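Long-range contacts in glucose-1-phosphate uridylyltransferase (Sphingomonas elodea, PDB 2UX8), which probably catalyses the transfer of a uridylyl group from UTP to alpha-D-glucose 1-phosphate, yielding UDP-glucose and diphosphate: residues H121-A126 and E221-L226; F143-P148 and T260-G265. All blocks are in the same frame, centred on the assembly; numbering follows the deposited sequence.

In the fold
Along the chain the two contacts interlock: 121-126 comes first, then 143-148, then 221-226 and finally 260-265, so the chain closes contact 1 only after it has opened contact 2. Their centres lie 26 Å apart and their nearest atoms about 16 Å, so they do not touch. Contact 1 packs helix 119-125 against helix 221-228 beside the large mixed sheet, whose strand 135-138 touches both. Contact 2 is a separate two-stranded antiparallel sheet of 142-145 and 260-263. Both belong to the GT-A-type nucleotidyltransferase region. Contact 2 comes closer to the bound glucose 1-phosphate, the Arg261 side chain being about 5 Å from it and the Val123 side chain of contact 1 about 10 Å.

Contact 1 (H121-A126 and E221-L226)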
loop_
_atom_site.group_PDB
_atom_site.type_symbol
_atom_site.label_atom_id
_atom_site.label_comp_id
_atom_site.label_asym_id
_atom_site.label_seq_id
_atom_site.Cartn_x
_atom_site.Cartn_y
_atom_site.Cartn_z
ATOM N N HIS C 121 18.918 -9.584 -15.003
ATOM C CA HIS C 121 17.599 -9.177 -15.449
ATOM C C HIS C 121 17.208 -7.866 -14.791
ATOM O O HIS C 121 16.635 -6.987 -15.435
ATOM C CB HIS C 121 16.571 -10.252 -15.096
ATOM C CG HIS C 121 15.153 -9.839 -15.345
ATOM N ND1 HIS C 121 14.614 -9.748 -16.610
ATOM C CD2 HIS C 121 14.172 -9.475 -14.490
ATOM C CE1 HIS C 121 13.359 -9.348 -16.524
ATOM N NE2 HIS C 121 13.065 -9.175 -15.247
ATOM N N ALA C 122 17.521 -7.745 -13.507
ATOM C CA ALA C 122 17.205 -6.551 -12.735
ATOM C C ALA C 122 17.873 -5.317 -13.339
ATOM O O ALA C 122 17.233 -4.299 -13.602
ATOM C CB ALA C 122 17.658 -6.744 -11.297
ATOM N N VAL C 123 19.174 -5.410 -13.559
ATOM C CA VAL C 123 19.896 -4.303 -14.149
ATOM C C VAL C 123 19.299 -3.987 -15.517
ATOM O O VAL C 123 19.113 -2.826 -15.875
ATOM C CB VAL C 123 21.406 -4.644 -14.286
ATOM C CG1 VAL C 123 22.111 -3.613 -15.131
ATOM C CG2 VAL C 123 22.041 -4.696 -12.910
ATOM N N TRP C 124 18.999 -5.033 -16.276
ATOM C CA TRP C 124 18.419 -4.880 -17.599
ATOM C C TRP C 124 17.143 -4.035 -17.557
ATOM O O TRP C 124 16.826 -3.321 -18.513
ATOM C CB TRP C 124 18.104 -6.254 -18.174
ATOM C CG TRP C 124 17.314 -6.219 -19.453
ATOM C CD1 TRP C 124 17.772 -5.914 -20.704
ATOM C CD2 TRP C 124 15.910 -6.453 -19.593
ATOM N NE1 TRP C 124 16.754 -5.961 -21.611
ATOM C CE2 TRP C 124 15.600 -6.316 -20.966
ATOM C CE3 TRP C 124 14.886 -6.824 -18.709
ATOM C CZ2 TRP C 124 14.301 -6.462 -21.450
ATOM C CZ3 TRP C 124 13.602 -6.970 -19.207
ATOM C CH2 TRP C 124 13.332 -6.822 -20.560
ATOM N N CYS C 125 16.414 -4.119 -16.448
ATOM C CA CYS C 125 15.177 -3.371 -16.290
ATOM C C CYS C 125 15.370 -1.859 -16.377
ATOM O O CYS C 125 14.450 -1.137 -16.742
ATOM C CB CYS C 125 14.521 -3.724 -14.953
ATOM S SG CYS C 125 13.778 -5.388 -14.832
ATOM N N ALA C 126 16.565 -1.383 -16.052
ATOM C CA ALA C 126 16.850 0.048 -16.072
ATOM C C ALA C 126 17.395 0.561 -17.406
ATOM O O ALA C 126 17.672 1.755 -17.557
ATOM C CB ALA C 126 17.833 0.385 -14.951
ATOM N N GLU C 221 27.905 -0.278 -22.821
ATOM C CA GLU C 221 27.985 -1.441 -23.696
ATOM C C GLU C 221 27.509 -2.683 -22.952
ATOM O O GLU C 221 27.062 -3.653 -23.566
ATOM C CB GLU C 221 29.413 -1.667 -24.208
ATOM C CG GLU C 221 30.435 -0.579 -23.874
ATOM C CD GLU C 221 30.113 0.789 -24.478
ATOM O OE1 GLU C 221 29.509 0.842 -25.576
ATOM O OE2 GLU C 221 30.490 1.815 -23.861
ATOM N N VAL C 222 27.593 -2.651 -21.626
ATOM C CA VAL C 222 27.155 -3.795 -20.831
ATOM C C VAL C 222 25.640 -3.944 -20.884
ATOM O O VAL C 222 25.124 -5.062 -20.872
ATOM C CB VAL C 222 27.599 -3.674 -19.364
ATOM C CG1 VAL C 222 27.237 -4.957 -18.616
ATOM C CG2 VAL C 222 29.103 -3.409 -19.294
ATOM N N MET C 223 24.931 -2.818 -20.930
ATOM C CA MET C 223 23.472 -2.842 -21.025
ATOM C C MET C 223 23.111 -3.488 -22.355
ATOM O O MET C 223 22.298 -4.410 -22.413
ATOM C CB MET C 223 22.898 -1.422 -20.985
ATOM C CG MET C 223 22.530 -0.929 -19.604
ATOM S SD MET C 223 21.065 -1.734 -18.940
ATOM C CE MET C 223 21.726 -3.121 -18.262
ATOM N N ARG C 224 23.731 -2.987 -23.418
ATOM C CA ARG C 224 23.522 -3.490 -24.767
ATOM C C ARG C 224 23.673 -4.998 -24.820
ATOM O O ARG C 224 22.858 -5.691 -25.428
ATOM C CB ARG C 224 24.532 -2.848 -25.722
ATOM C CG ARG C 224 24.196 -1.423 -26.138
ATOM C CD ARG C 224 23.632 -0.646 -24.971
ATOM N NE ARG C 224 23.157 0.685 -25.333
ATOM C CZ ARG C 224 22.330 1.401 -24.577
ATOM N NH1 ARG C 224 21.887 0.904 -23.427
ATOM N NH2 ARG C 224 21.952 2.612 -24.963
ATOM N N ILE C 225 24.722 -5.503 -24.183
ATOM C CA ILE C 225 24.979 -6.930 -24.174
ATOM C C ILE C 225 23.911 -7.696 -23.435
ATOM O O ILE C 225 23.630 -8.849 -23.768
ATOM C CB ILE C 225 26.353 -7.217 -23.566
ATOM C CG1 ILE C 225 27.404 -6.918 -24.613
ATOM C CG2 ILE C 225 26.478 -8.659 -23.123
ATOM C CD1 ILE C 225 28.751 -7.077 -24.118
ATOM N N LEU C 226 23.322 -7.053 -22.427
ATOM C CA LEU C 226 22.258 -7.672 -21.639
ATOM C C LEU C 226 20.969 -7.710 -22.456
ATOM O O LEU C 226 20.267 -8.720 -22.466
ATOM C CB LEU C 226 22.027 -6.896 -20.341
ATOM C CG LEU C 226 23.113 -6.998 -19.270
ATOM C CD1 LEU C 226 22.783 -6.035 -18.145
ATOM C CD2 LEU C 226 23.204 -8.417 -18.745
#
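A chi1 of 169° turns CG1 of Val123 away from its own backbone N and out toward helix 221-226, where Leu226, its CG swung beside the backbone N (chi1 -71°), reaches back with CD1. The two branches meet at 3.9 Å, and their side chains cross at about a right angle. Short, branched residues suit this place because they fill the gap between two helix backbones with rigid methyl groups and ask for no polar partner. Met223 fills in alongside: its chain, bent at both chi2 and chi3, curls back until CE lies 3.8 Å from CA of Trp124. A flexible thioether can be folded in this way to follow the surface of the neighbouring helix.

Trp124 takes a full share in the contact through the CD1 side of its indole. That atom stands 4.4 Å from CB of Leu226, while Arg127 makes a cation-pi contact with the ring and Pro105 of the second subunit packs on Trp124. The broad indole thus serves the helix pair and the subunit interface together. Phe135 of strand 135-138 supports both Val123 and Met223, and Ala242 of helix 240-244 also touches Leu226. The side chain of Val123 is about 10 Å from the bound glucose 1-phosphate.

The short helical segments approach to 9.7 Å between axes, with 114° between their directions, and the join is mainly of apolar side chains. Such helix-on-helix packing beside a central sheet fits the layered alpha/beta architecture of the GT-A fold.

Contact 2 (F143-P148 and T260-G265); sequences FMFGQP and TRYDCG
Thr260 pairs with Phe145 to begin a two-stranded antiparallel sheet in which 260-263 runs against 143-145. Its backbone N and O both bond to Phe145, with Phe145 N to Thr260 O at 2.8 Å. A beta-branched residue suits an extended strand, and its hydroxyl fits the exposed margin.

Arg261 faces Met144 in a non-hydrogen-bonded pair. Here the aliphatic part of the arginine does the packing: CG lies against Met144 SD, the two chains passing obliquely, while chi2 (-124°) bends the arginine so that its guanidinium leads off to a salt bridge with Asp142, a residue that binds glucose 1-phosphate. The long side chain thus joins an apolar strand face to a charged site, and probably helps to position that carboxylate.

Tyr262 returns to the face of Phe143 and Phe145. Its N-H gives Phe143 O a nearly straight bond of 2.8 Å (170° at the hydrogen), and Phe143 N answers to Tyr262 O at 3.0 Å. With CG beside the backbone N (chi1 -63°), its side chain crosses that of Phe143 obliquely: CD1 comes in at the edge of the Phe143 ring, 3.9 Å from CD2, and CE1 reaches CB of Phe145. Ala273 and Ala276 of helix 267-279 also pack on this tyrosine, small residues beside a broad ring.

Asp263 ends the strand, its OD1 placed as for an Asx turn with Gly265 N, though the position of that nitrogen is doubtful. Between them Cys264, compact enough for a buried turn, sets SG 3.7 Å from CB of Phe143 and obliquely beside that residue's ring, 5.4 Å from its centroid.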
loop_
_atom_site.group_PDB
_atom_site.type_symbol
_atom_site.label_atom_id
_atom_site.label_comp_id
_atom_site.label_asym_id
_atom_site.label_seq_id
_atom_site.Cartn_x
_atom_site.Cartn_y
_atom_site.Cartn_z
ATOM N N PHE C 143 26.982 -4.133 3.140
ATOM C CA PHE C 143 27.153 -2.946 3.953
ATOM C C PHE C 143 28.646 -2.592 3.939
ATOM O O PHE C 143 29.488 -3.336 4.455
ATOM C CB PHE C 143 26.649 -3.244 5.370
ATOM C CG PHE C 143 26.664 -2.061 6.278
ATOM C CD1 PHE C 143 25.754 -1.030 6.115
ATOM C CD2 PHE C 143 27.648 -1.939 7.257
ATOM C CE1 PHE C 143 25.833 0.114 6.909
ATOM C CE2 PHE C 143 27.731 -0.799 8.050
ATOM C CZ PHE C 143 26.824 0.228 7.875
ATOM N N MET C 144 28.970 -1.467 3.311
ATOM C CA MET C 144 30.352 -1.028 3.200
ATOM C C MET C 144 30.660 0.073 4.209
ATOM O O MET C 144 30.283 1.231 4.032
ATOM C CB MET C 144 30.633 -0.539 1.775
ATOM C CG MET C 144 30.254 -1.547 0.704
ATOM S SD MET C 144 31.114 -3.126 0.883
ATOM C CE MET C 144 32.479 -2.879 -0.267
ATOM N N PHE C 145 31.374 -0.302 5.259
ATOM C CA PHE C 145 31.720 0.628 6.318
ATOM C C PHE C 145 33.115 1.241 6.152
ATOM O O PHE C 145 34.120 0.529 6.150
ATOM C CB PHE C 145 31.626 -0.101 7.662
ATOM C CG PHE C 145 31.538 0.811 8.837
ATOM C CD1 PHE C 145 30.788 1.978 8.768
ATOM C CD2 PHE C 145 32.157 0.481 10.033
ATOM C CE1 PHE C 145 30.656 2.796 9.869
ATOM C CE2 PHE C 145 32.031 1.294 11.146
ATOM C CZ PHE C 145 31.279 2.456 11.065
ATOM N N GLY C 146 33.170 2.563 6.017
ATOM C CA GLY C 146 34.448 3.234 5.865
ATOM C C GLY C 146 34.319 4.611 5.247
ATOM O O GLY C 146 33.254 4.963 4.744
ATOM N N GLN C 147 35.381 5.410 5.312
ATOM C CA GLN C 147 35.355 6.742 4.714
ATOM C C GLN C 147 36.575 6.866 3.828
ATOM O O GLN C 147 37.676 6.557 4.255
ATOM C CB GLN C 147 35.415 7.859 5.757
ATOM C CG GLN C 147 35.133 7.476 7.193
ATOM C CD GLN C 147 34.891 8.702 8.070
ATOM O OE1 GLN C 147 35.673 9.659 8.058
ATOM N NE2 GLN C 147 33.802 8.676 8.835
ATOM N N PRO C 148 36.391 7.293 2.571
ATOM C CA PRO C 148 35.095 7.641 1.987
ATOM C C PRO C 148 34.299 6.371 1.767
ATOM O O PRO C 148 34.785 5.277 2.034
ATOM C CB PRO C 148 35.473 8.284 0.654
ATOM C CG PRO C 148 36.844 8.789 0.880
ATOM C CD PRO C 148 37.476 7.663 1.653
ATOM N N THR C 260 35.836 -1.843 5.971
ATOM C CA THR C 260 35.395 -3.219 6.095
ATOM C C THR C 260 33.970 -3.399 5.593
ATOM O O THR C 260 33.109 -2.516 5.716
ATOM C CB THR C 260 35.515 -3.727 7.538
ATOM O OG1 THR C 260 34.927 -2.777 8.426
ATOM C CG2 THR C 260 36.971 -3.930 7.906
ATOM N N ARG C 261 33.739 -4.557 5.004
ATOM C CA ARG C 261 32.445 -4.870 4.455
ATOM C C ARG C 261 31.743 -5.913 5.297
ATOM O O ARG C 261 32.346 -6.887 5.720
ATOM C CB ARG C 261 32.621 -5.364 3.023
ATOM C CG ARG C 261 31.421 -6.038 2.426
ATOM C CD ARG C 261 31.826 -7.410 1.961
ATOM N NE ARG C 261 30.735 -8.162 1.360
ATOM C CZ ARG C 261 30.781 -9.473 1.138
ATOM N NH1 ARG C 261 31.868 -10.163 1.470
ATOM N NH2 ARG C 261 29.740 -10.095 0.599
ATOM N N TYR C 262 30.465 -5.690 5.565
ATOM C CA TYR C 262 29.698 -6.641 6.345
ATOM C C TYR C 262 28.610 -7.219 5.467
ATOM O O TYR C 262 27.850 -6.492 4.836
ATOM C CB TYR C 262 29.080 -5.962 7.568
ATOM C CG TYR C 262 30.104 -5.425 8.527
ATOM C CD1 TYR C 262 30.696 -4.185 8.315
ATOM C CD2 TYR C 262 30.525 -6.183 9.620
ATOM C CE1 TYR C 262 31.694 -3.704 9.165
ATOM C CE2 TYR C 262 31.522 -5.715 10.482
ATOM C CZ TYR C 262 32.104 -4.473 10.245
ATOM O OH TYR C 262 33.099 -4.007 11.070
ATOM N N ASP C 263 28.554 -8.536 5.418
ATOM C CA ASP C 263 27.557 -9.213 4.616
ATOM C C ASP C 263 26.235 -9.291 5.378
ATOM O O ASP C 263 25.971 -10.259 6.086
ATOM C CB ASP C 263 28.050 -10.620 4.256
ATOM C CG ASP C 263 27.153 -11.319 3.248
ATOM O OD1 ASP C 263 26.199 -10.685 2.742
ATOM O OD2 ASP C 263 27.413 -12.505 2.952
ATOM N N CYS C 264 25.409 -8.262 5.244
ATOM C CA CYS C 264 24.118 -8.259 5.906
ATOM C C CYS C 264 23.169 -9.195 5.180
ATOM O O CYS C 264 21.965 -9.168 5.394
ATOM C CB CYS C 264 23.566 -6.845 5.946
ATOM S SG CYS C 264 24.579 -5.831 7.024
ATOM N N GLY C 265 23.738 -10.022 4.311
ATOM C CA GLY C 265 22.957 -10.988 3.569
ATOM C C GLY C 265 22.673 -12.163 4.484
ATOM O O GLY C 265 21.709 -12.906 4.288
#